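Local coordinates for protein AxyAgu115A (Amphibacillus xylanus NBRC 15112, PDB 6NPS) that probably removes alpha-linked glucuronic acid side groups from glucuronoxylans as a family GH115 alpha-glucuronidase, at residues Asn781-Tyr793 against Phe847-Val859. The protein carries 3 engineered substitutions. Sequence-based numbering, arbitrary orientation.
Sequences NYPDMTFVDTKGY and FVEYHFVTQEAGV
Phe787 and Val853 sit at the middle of a short parallel pairing between strands 786-788 and 847-854. Phe787 N gives its hydrogen to His851 O at 2.9 Å, Phe787 O receives Val853 N (2.8 Å) in a bond bent to 134° at the hydrogen, and Asp789 N then reaches Val853 O at 3.1 Å. Upstream, where the strands part, one water bridges Met785 O and His851 N; downstream, a second links Asp789 OD2 to Gln855 N.

Apolar contacts lie on both faces. On one, Val853 CG2 stands over the centre of the Tyr782 ring, 3.8 Å from its centroid, in a CH-pi contact, and also meets Thr786 CG2 at 3.6 Å. The beta-branched valine suits this place: with CG1 anti to the backbone N (chi1 171°), CG2 is left to meet ring and methyl, while CG1 lies near Tyr782 OH. Were Tyr782 replaced by alanine, Val853 CG2 would probably lose its aromatic cover and a gap would open beside the strand. On the other face Phe787 and Phe852 approach through their CB atoms, and the Phe787 ring meets Tyr965 near the C-terminus. Beyond the strands, Gln855 packs its aliphatic CG on Asp789 O.

Polar side chains shape the ends. Thr786 OG1 donates to Pro783 O at 2.7 Å, and Thr786 N reaches the same oxygen from the same side, closing a type II turn. His851 sets CB beside Thr786 OG1, while its ring suits the place by giving NE2 to Glu849 OE2 at 2.8 Å, a His-carboxylate hydrogen bond. Asp789 OD1 uses its syn lone pair to accept Gly792 N at 2.8 Å, an Asx motif; glycine fits there because its positive phi would press a CB against the preceding carbonyl.

Strand 847-854 pairs antiparallel with 803-808 and 926-934, whereas 786-788 also hydrogen-bonds to Tyr964 and Val966, within the mainly beta C-terminal domain of GH115 enzymes, consistent with a galactose-binding-like beta-sandwich.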
ATOM      1  N   ASN A 781      -7.432  -4.189 -47.605  1.00 71.12           N
ATOM      2  CA  ASN A 781      -7.814  -5.495 -48.150  1.00 64.44           C
ATOM      3  C   ASN A 781      -8.913  -6.200 -47.353  1.00 62.06           C
ATOM      4  O   ASN A 781      -9.432  -7.219 -47.821  1.00 61.09           O
ATOM      5  CB  ASN A 781      -6.587  -6.417 -48.237  1.00 67.81           C
ATOM      6  CG  ASN A 781      -5.795  -6.485 -46.926  1.00 72.77           C
ATOM      7  OD1 ASN A 781      -5.224  -5.488 -46.464  1.00 73.32           O
ATOM      8  ND2 ASN A 781      -5.753  -7.668 -46.329  1.00 75.42           N
ATOM      9  N   TYR A 782      -9.268  -5.705 -46.166  1.00 58.32           N
ATOM     10  CA  TYR A 782     -10.390  -6.185 -45.370  1.00 53.31           C
ATOM     11  C   TYR A 782     -11.551  -5.204 -45.452  1.00 53.02           C
ATOM     12  O   TYR A 782     -11.360  -4.020 -45.743  1.00 56.22           O
ATOM     13  CB  TYR A 782      -9.996  -6.361 -43.900  1.00 50.83           C
ATOM     14  CG  TYR A 782      -8.881  -7.341 -43.675  1.00 55.47           C
ATOM     15  CD1 TYR A 782      -9.041  -8.694 -43.958  1.00 56.75           C
ATOM     16  CD2 TYR A 782      -7.658  -6.915 -43.180  1.00 56.68           C
ATOM     17  CE1 TYR A 782      -8.004  -9.599 -43.751  1.00 55.84           C
ATOM     18  CE2 TYR A 782      -6.609  -7.809 -42.972  1.00 55.44           C
ATOM     19  CZ  TYR A 782      -6.790  -9.144 -43.250  1.00 54.39           C
ATOM     20  OH  TYR A 782      -5.742 -10.006 -43.032  1.00 56.12           O
ATOM     21  N   PRO A 783     -12.773  -5.661 -45.197  1.00 56.33           N
ATOM     22  CA  PRO A 783     -13.924  -4.745 -45.202  1.00 56.47           C
ATOM     23  C   PRO A 783     -13.894  -3.753 -44.041  1.00 54.69           C
ATOM     24  O   PRO A 783     -13.206  -3.935 -43.027  1.00 49.72           O
ATOM     25  CB  PRO A 783     -15.130  -5.688 -45.073  1.00 64.51           C
ATOM     26  CG  PRO A 783     -14.601  -7.064 -45.364  1.00 67.45           C
ATOM     27  CD  PRO A 783     -13.172  -7.056 -44.944  1.00 62.59           C
ATOM     28  N   ASP A 784     -14.684  -2.688 -44.195  1.00 52.99           N
ATOM     29  CA  ASP A 784     -14.831  -1.728 -43.114  1.00 55.87           C
ATOM     30  C   ASP A 784     -15.312  -2.448 -41.860  1.00 50.26           C
ATOM     31  O   ASP A 784     -15.958  -3.497 -41.932  1.00 49.39           O
ATOM     32  CB  ASP A 784     -15.804  -0.606 -43.501  1.00 70.27           C
ATOM     33  CG  ASP A 784     -15.106   0.553 -44.228  1.00 87.53           C
ATOM     34  OD1 ASP A 784     -15.733   1.207 -45.092  1.00 93.14           O
ATOM     35  OD2 ASP A 784     -13.917   0.803 -43.943  1.00 93.24           O
ATOM     36  N   MET A 785     -14.928  -1.901 -40.705  1.00 42.97           N
ATOM     37  CA  MET A 785     -15.244  -2.413 -39.375  1.00 45.80           C
ATOM     38  C   MET A 785     -14.505  -3.702 -39.035  1.00 46.00           C
ATOM     39  O   MET A 785     -14.841  -4.340 -38.037  1.00 48.02           O
ATOM     40  CB  MET A 785     -16.758  -2.619 -39.189  1.00 44.11           C
ATOM     41  CG  MET A 785     -17.595  -1.425 -39.655  1.00 52.30           C
ATOM     42  SD  MET A 785     -17.127   0.113 -38.810  1.00 53.17           S
ATOM     43  CE  MET A 785     -17.654  -0.307 -37.164  1.00 48.66           C
ATOM     44  N   THR A 786     -13.466  -4.073 -39.784  1.00 40.53           N
ATOM     45  CA  THR A 786     -12.631  -5.200 -39.383  1.00 39.59           C
ATOM     46  C   THR A 786     -11.602  -4.763 -38.343  1.00 42.50           C
ATOM     47  O   THR A 786     -10.745  -3.915 -38.631  1.00 38.98           O
ATOM     48  CB  THR A 786     -11.910  -5.788 -40.580  1.00 40.82           C
ATOM     49  OG1 THR A 786     -12.878  -6.158 -41.558  1.00 44.62           O
ATOM     50  CG2 THR A 786     -11.107  -7.011 -40.146  1.00 39.61           C
ATOM     51  N   PHE A 787     -11.658  -5.366 -37.156  1.00 36.96           N
ATOM     52  CA  PHE A 787     -10.661  -5.094 -36.133  1.00 36.76           C
ATOM     53  C   PHE A 787      -9.398  -5.896 -36.427  1.00 41.66           C
ATOM     54  O   PHE A 787      -9.463  -7.060 -36.836  1.00 46.51           O
ATOM     55  CB  PHE A 787     -11.225  -5.412 -34.744  1.00 36.87           C
ATOM     56  CG  PHE A 787     -12.189  -4.369 -34.253  1.00 35.59           C
ATOM     57  CD1 PHE A 787     -13.510  -4.372 -34.672  1.00 36.78           C
ATOM     58  CD2 PHE A 787     -11.761  -3.349 -33.404  1.00 35.36           C
ATOM     59  CE1 PHE A 787     -14.379  -3.393 -34.266  1.00 32.87           C
ATOM     60  CE2 PHE A 787     -12.618  -2.369 -32.987  1.00 34.47           C
ATOM     61  CZ  PHE A 787     -13.944  -2.390 -33.414  1.00 33.74           C
ATOM     62  N   VAL A 788      -8.239  -5.268 -36.273  1.00 37.80           N
ATOM     63  CA  VAL A 788      -6.979  -5.920 -36.652  1.00 37.76           C
ATOM     64  C   VAL A 788      -6.086  -5.949 -35.417  1.00 42.04           C
ATOM     65  O   VAL A 788      -5.748  -4.892 -34.876  1.00 45.44           O
ATOM     66  CB  VAL A 788      -6.272  -5.212 -37.818  1.00 40.00           C
ATOM     67  CG1 VAL A 788      -4.940  -5.936 -38.142  1.00 41.17           C
ATOM     68  CG2 VAL A 788      -7.123  -5.223 -39.090  1.00 42.84           C
ATOM     69  N   ASP A 789      -5.717  -7.152 -34.966  1.00 41.26           N
ATOM     70  CA  ASP A 789      -4.828  -7.302 -33.814  1.00 46.96           C
ATOM     71  C   ASP A 789      -3.405  -6.892 -34.188  1.00 49.69           C
ATOM     72  O   ASP A 789      -2.686  -7.647 -34.840  1.00 49.61           O
ATOM     73  CB  ASP A 789      -4.842  -8.741 -33.301  1.00 54.29           C
ATOM     74  CG  ASP A 789      -3.894  -8.960 -32.088  1.00 69.17           C
ATOM     75  OD1 ASP A 789      -3.101  -8.050 -31.727  1.00 69.02           O
ATOM     76  OD2 ASP A 789      -3.958 -10.054 -31.471  1.00 74.18           O
ATOM     77  N   THR A 790      -2.957  -5.736 -33.719  1.00 49.32           N
ATOM     78  CA  THR A 790      -1.546  -5.422 -33.823  1.00 49.06           C
ATOM     79  C   THR A 790      -0.850  -5.262 -32.478  1.00 51.89           C
ATOM     80  O   THR A 790       0.377  -5.345 -32.436  1.00 53.95           O
ATOM     81  CB  THR A 790      -1.344  -4.142 -34.638  1.00 46.13           C
ATOM     82  OG1 THR A 790      -2.035  -3.063 -33.995  1.00 49.05           O
ATOM     83  CG2 THR A 790      -1.877  -4.323 -36.035  1.00 46.84           C
ATOM     84  N   LYS A 791      -1.581  -5.042 -31.385  1.00 48.95           N
ATOM     85  CA  LYS A 791      -0.966  -4.817 -30.083  1.00 47.59           C
ATOM     86  C   LYS A 791      -0.950  -6.063 -29.205  1.00 47.19           C
ATOM     87  O   LYS A 791      -0.482  -5.998 -28.059  1.00 45.10           O
ATOM     88  CB  LYS A 791      -1.696  -3.688 -29.334  1.00 52.23           C
ATOM     89  CG  LYS A 791      -1.554  -2.312 -29.958  1.00 53.25           C
ATOM     90  CD  LYS A 791      -2.286  -1.268 -29.130  1.00 56.04           C
ATOM     91  CE  LYS A 791      -1.742   0.116 -29.430  1.00 59.90           C
ATOM     92  NZ  LYS A 791      -2.331   1.142 -28.530  1.00 65.45           N
ATOM     93  N   GLY A 792      -1.428  -7.195 -29.696  1.00 44.20           N
ATOM     94  CA  GLY A 792      -1.556  -8.365 -28.847  1.00 44.94           C
ATOM     95  C   GLY A 792      -2.928  -8.551 -28.231  1.00 47.02           C
ATOM     96  O   GLY A 792      -3.124  -9.495 -27.461  1.00 51.87           O
ATOM     97  N   TYR A 793      -3.883  -7.682 -28.539  1.00 44.66           N
ATOM     98  CA  TYR A 793      -5.244  -7.852 -28.036  1.00 41.77           C
ATOM     99  C   TYR A 793      -6.129  -6.979 -28.899  1.00 41.04           C
ATOM    100  O   TYR A 793      -5.636  -6.106 -29.607  1.00 39.13           O
ATOM    101  CB  TYR A 793      -5.380  -7.485 -26.552  1.00 40.40           C
ATOM    102  CG  TYR A 793      -5.113  -6.031 -26.281  1.00 38.65           C
ATOM    103  CD1 TYR A 793      -3.804  -5.568 -26.088  1.00 39.46           C
ATOM    104  CD2 TYR A 793      -6.149  -5.102 -26.266  1.00 36.59           C
ATOM    105  CE1 TYR A 793      -3.559  -4.220 -25.854  1.00 36.23           C
ATOM    106  CE2 TYR A 793      -5.904  -3.754 -26.037  1.00 35.45           C
ATOM    107  CZ  TYR A 793      -4.612  -3.324 -25.845  1.00 38.00           C
ATOM    108  OH  TYR A 793      -4.378  -1.993 -25.604  1.00 43.00           O
ATOM    109  N   PHE A 847     -28.912 -11.170 -34.065  1.00 34.77           N
ATOM    110  CA  PHE A 847     -27.485 -11.173 -33.770  1.00 37.89           C
ATOM    111  C   PHE A 847     -26.808  -9.923 -34.318  1.00 37.11           C
ATOM    112  O   PHE A 847     -27.352  -9.206 -35.166  1.00 37.51           O
ATOM    113  CB  PHE A 847     -26.780 -12.465 -34.265  1.00 37.12           C
ATOM    114  CG  PHE A 847     -26.714 -12.653 -35.759  1.00 42.59           C
ATOM    115  CD1 PHE A 847     -25.721 -12.040 -36.506  1.00 43.20           C
ATOM    116  CD2 PHE A 847     -27.576 -13.537 -36.405  1.00 42.70           C
ATOM    117  CE1 PHE A 847     -25.623 -12.241 -37.860  1.00 48.09           C
ATOM    118  CE2 PHE A 847     -27.479 -13.748 -37.773  1.00 47.86           C
ATOM    119  CZ  PHE A 847     -26.492 -13.097 -38.500  1.00 49.31           C
ATOM    120  N   VAL A 848     -25.628  -9.648 -33.769  1.00 34.98           N
ATOM    121  CA  VAL A 848     -24.674  -8.699 -34.334  1.00 36.79           C
ATOM    122  C   VAL A 848     -23.421  -9.489 -34.658  1.00 38.70           C
ATOM    123  O   VAL A 848     -23.124 -10.503 -34.020  1.00 36.12           O
ATOM    124  CB  VAL A 848     -24.341  -7.505 -33.403  1.00 36.01           C
ATOM    125  CG1 VAL A 848     -25.544  -6.552 -33.337  1.00 34.50           C
ATOM    126  CG2 VAL A 848     -23.940  -7.983 -32.009  1.00 31.33           C
ATOM    127  N   GLU A 849     -22.693  -9.030 -35.664  1.00 36.68           N
ATOM    128  CA  GLU A 849     -21.522  -9.751 -36.143  1.00 40.81           C
ATOM    129  C   GLU A 849     -20.318  -8.819 -36.177  1.00 40.50           C
ATOM    130  O   GLU A 849     -20.379  -7.745 -36.777  1.00 40.49           O
ATOM    131  CB  GLU A 849     -21.806 -10.342 -37.528  1.00 40.49           C
ATOM    132  CG  GLU A 849     -20.667 -11.125 -38.181  1.00 48.53           C
ATOM    133  CD  GLU A 849     -21.098 -11.705 -39.540  1.00 58.35           C
ATOM    134  OE1 GLU A 849     -21.977 -12.594 -39.560  1.00 62.63           O
ATOM    135  OE2 GLU A 849     -20.576 -11.259 -40.586  1.00 62.44           O
ATOM    136  N   TYR A 850     -19.228  -9.256 -35.553  1.00 37.18           N
ATOM    137  CA  TYR A 850     -17.968  -8.532 -35.493  1.00 37.60           C
ATOM    138  C   TYR A 850     -16.937  -9.257 -36.338  1.00 41.50           C
ATOM    139  O   TYR A 850     -16.927 -10.492 -36.386  1.00 45.00           O
ATOM    140  CB  TYR A 850     -17.478  -8.417 -34.046  1.00 33.28           C
ATOM    141  CG  TYR A 850     -18.470  -7.751 -33.147  1.00 36.52           C
ATOM    142  CD1 TYR A 850     -18.396  -6.395 -32.901  1.00 34.49           C
ATOM    143  CD2 TYR A 850     -19.500  -8.476 -32.545  1.00 37.28           C
ATOM    144  CE1 TYR A 850     -19.297  -5.775 -32.088  1.00 33.00           C
ATOM    145  CE2 TYR A 850     -20.406  -7.850 -31.733  1.00 36.62           C
ATOM    146  CZ  TYR A 850     -20.307  -6.504 -31.520  1.00 32.60           C
ATOM    147  OH  TYR A 850     -21.213  -5.865 -30.728  1.00 37.26           O
ATOM    148  N   HIS A 851     -16.093  -8.498 -37.036  1.00 37.79           N
ATOM    149  CA  HIS A 851     -15.034  -9.070 -37.862  1.00 35.70           C
ATOM    150  C   HIS A 851     -13.703  -8.714 -37.225  1.00 38.16           C
ATOM    151  O   HIS A 851     -13.507  -7.565 -36.823  1.00 38.59           O
ATOM    152  CB  HIS A 851     -15.092  -8.543 -39.313  1.00 38.92           C
ATOM    153  CG  HIS A 851     -16.267  -9.055 -40.090  1.00 47.89           C
ATOM    154  ND1 HIS A 851     -16.603  -8.584 -41.341  1.00 51.08           N
ATOM    155  CD2 HIS A 851     -17.195  -9.993 -39.778  1.00 50.43           C
ATOM    156  CE1 HIS A 851     -17.679  -9.220 -41.775  1.00 53.85           C
ATOM    157  NE2 HIS A 851     -18.060 -10.079 -40.844  1.00 53.59           N
ATOM    158  N   PHE A 852     -12.800  -9.685 -37.108  1.00 41.77           N
ATOM    159  CA  PHE A 852     -11.515  -9.384 -36.487  1.00 43.13           C
ATOM    160  C   PHE A 852     -10.441 -10.322 -37.025  1.00 44.51           C
ATOM    161  O   PHE A 852     -10.736 -11.446 -37.459  1.00 47.70           O
ATOM    162  CB  PHE A 852     -11.587  -9.455 -34.940  1.00 42.10           C
ATOM    163  CG  PHE A 852     -11.834 -10.834 -34.389  1.00 45.20           C
ATOM    164  CD1 PHE A 852     -10.779 -11.610 -33.927  1.00 44.64           C
ATOM    165  CD2 PHE A 852     -13.124 -11.351 -34.317  1.00 46.73           C
ATOM    166  CE1 PHE A 852     -11.010 -12.892 -33.405  1.00 48.53           C
ATOM    167  CE2 PHE A 852     -13.361 -12.621 -33.810  1.00 46.45           C
ATOM    168  CZ  PHE A 852     -12.304 -13.397 -33.353  1.00 47.91           C
ATOM    169  N   VAL A 853      -9.192  -9.845 -36.995  1.00 40.23           N
ATOM    170  CA  VAL A 853      -8.046 -10.504 -37.646  1.00 44.93           C
ATOM    171  C   VAL A 853      -7.023 -10.859 -36.570  1.00 48.20           C
ATOM    172  O   VAL A 853      -6.510  -9.975 -35.873  1.00 45.69           O
ATOM    173  CB  VAL A 853      -7.391  -9.608 -38.712  1.00 42.24           C
ATOM    174  CG1 VAL A 853      -6.056 -10.230 -39.237  1.00 41.91           C
ATOM    175  CG2 VAL A 853      -8.366  -9.354 -39.894  1.00 44.54           C
ATOM    176  N   THR A 854      -6.735 -12.138 -36.423  1.00 48.34           N
ATOM    177  CA  THR A 854      -5.742 -12.554 -35.452  1.00 53.76           C
ATOM    178  C   THR A 854      -4.389 -12.703 -36.136  1.00 56.44           C
ATOM    179  O   THR A 854      -4.299 -12.889 -37.352  1.00 51.33           O
ATOM    180  CB  THR A 854      -6.131 -13.883 -34.817  1.00 54.53           C
ATOM    181  OG1 THR A 854      -6.143 -14.894 -35.840  1.00 59.31           O
ATOM    182  CG2 THR A 854      -7.499 -13.778 -34.182  1.00 46.70           C
ATOM    183  N   GLN A 855      -3.326 -12.637 -35.328  1.00 59.64           N
ATOM    184  CA  GLN A 855      -1.985 -12.940 -35.832  1.00 67.02           C
ATOM    185  C   GLN A 855      -1.655 -14.432 -35.814  1.00 66.18           C
ATOM    186  O   GLN A 855      -0.835 -14.886 -36.621  1.00 65.14           O
ATOM    187  CB  GLN A 855      -0.941 -12.175 -35.020  1.00 69.25           C
ATOM    188  CG  GLN A 855      -1.207 -10.699 -35.002  1.00 74.63           C
ATOM    189  CD  GLN A 855      -0.216  -9.941 -34.170  1.00 81.81           C
ATOM    190  OE1 GLN A 855      -0.391  -9.773 -32.957  1.00 82.18           O
ATOM    191  NE2 GLN A 855       0.839  -9.459 -34.817  1.00 87.46           N
ATOM    192  N   GLU A 856      -2.264 -15.207 -34.915  1.00 65.97           N
ATOM    193  CA  GLU A 856      -1.995 -16.631 -34.799  1.00 68.17           C
ATOM    194  C   GLU A 856      -3.290 -17.373 -34.497  1.00 65.98           C
ATOM    195  O   GLU A 856      -4.155 -16.862 -33.785  1.00 63.13           O
ATOM    196  CB  GLU A 856      -0.955 -16.915 -33.701  1.00 74.86           C
ATOM    197  CG  GLU A 856       0.473 -17.083 -34.210  1.00 87.05           C
ATOM    198  CD  GLU A 856       0.783 -18.501 -34.708  1.00 99.83           C
ATOM    199  OE1 GLU A 856       1.690 -19.148 -34.136  1.00103.64           O
ATOM    200  OE2 GLU A 856       0.139 -18.967 -35.674  1.00103.37           O
ATOM    201  N   ALA A 857      -3.437 -18.563 -35.067  1.00 66.21           N
ATOM    202  CA  ALA A 857      -4.524 -19.437 -34.661  1.00 64.77           C
ATOM    203  C   ALA A 857      -4.302 -19.860 -33.211  1.00 63.83           C
ATOM    204  O   ALA A 857      -3.181 -19.824 -32.700  1.00 70.23           O
ATOM    205  CB  ALA A 857      -4.607 -20.654 -35.594  1.00 59.77           C
ATOM    206  N   GLY A 858      -5.371 -20.214 -32.528  1.00 57.88           N
ATOM    207  CA  GLY A 858      -5.234 -20.732 -31.187  1.00 52.21           C
ATOM    208  C   GLY A 858      -6.427 -20.369 -30.335  1.00 54.14           C
ATOM    209  O   GLY A 858      -7.440 -19.864 -30.824  1.00 52.38           O
ATOM    210  N   VAL A 859      -6.276 -20.638 -29.041  1.00 49.50           N
ATOM    211  CA  VAL A 859      -7.316 -20.361 -28.070  1.00 47.03           C
ATOM    212  C   VAL A 859      -7.188 -18.920 -27.619  1.00 47.28           C
ATOM    213  O   VAL A 859      -6.098 -18.463 -27.219  1.00 44.89           O
ATOM    214  CB  VAL A 859      -7.232 -21.318 -26.875  1.00 50.29           C
ATOM    215  CG1 VAL A 859      -8.447 -21.105 -25.957  1.00 44.21           C
ATOM    216  CG2 VAL A 859      -7.175 -22.763 -27.383  1.00 52.49           C
TER
HETATM  217  O   HOH W   1     -16.566  -5.568 -36.463  1.00 33.13           O
HETATM  218  O   HOH W   2      -3.808 -12.331 -32.466  1.00 62.19           O
HETATM  219  O   HOH W   3       1.999  -6.275 -34.384  1.00 52.24           O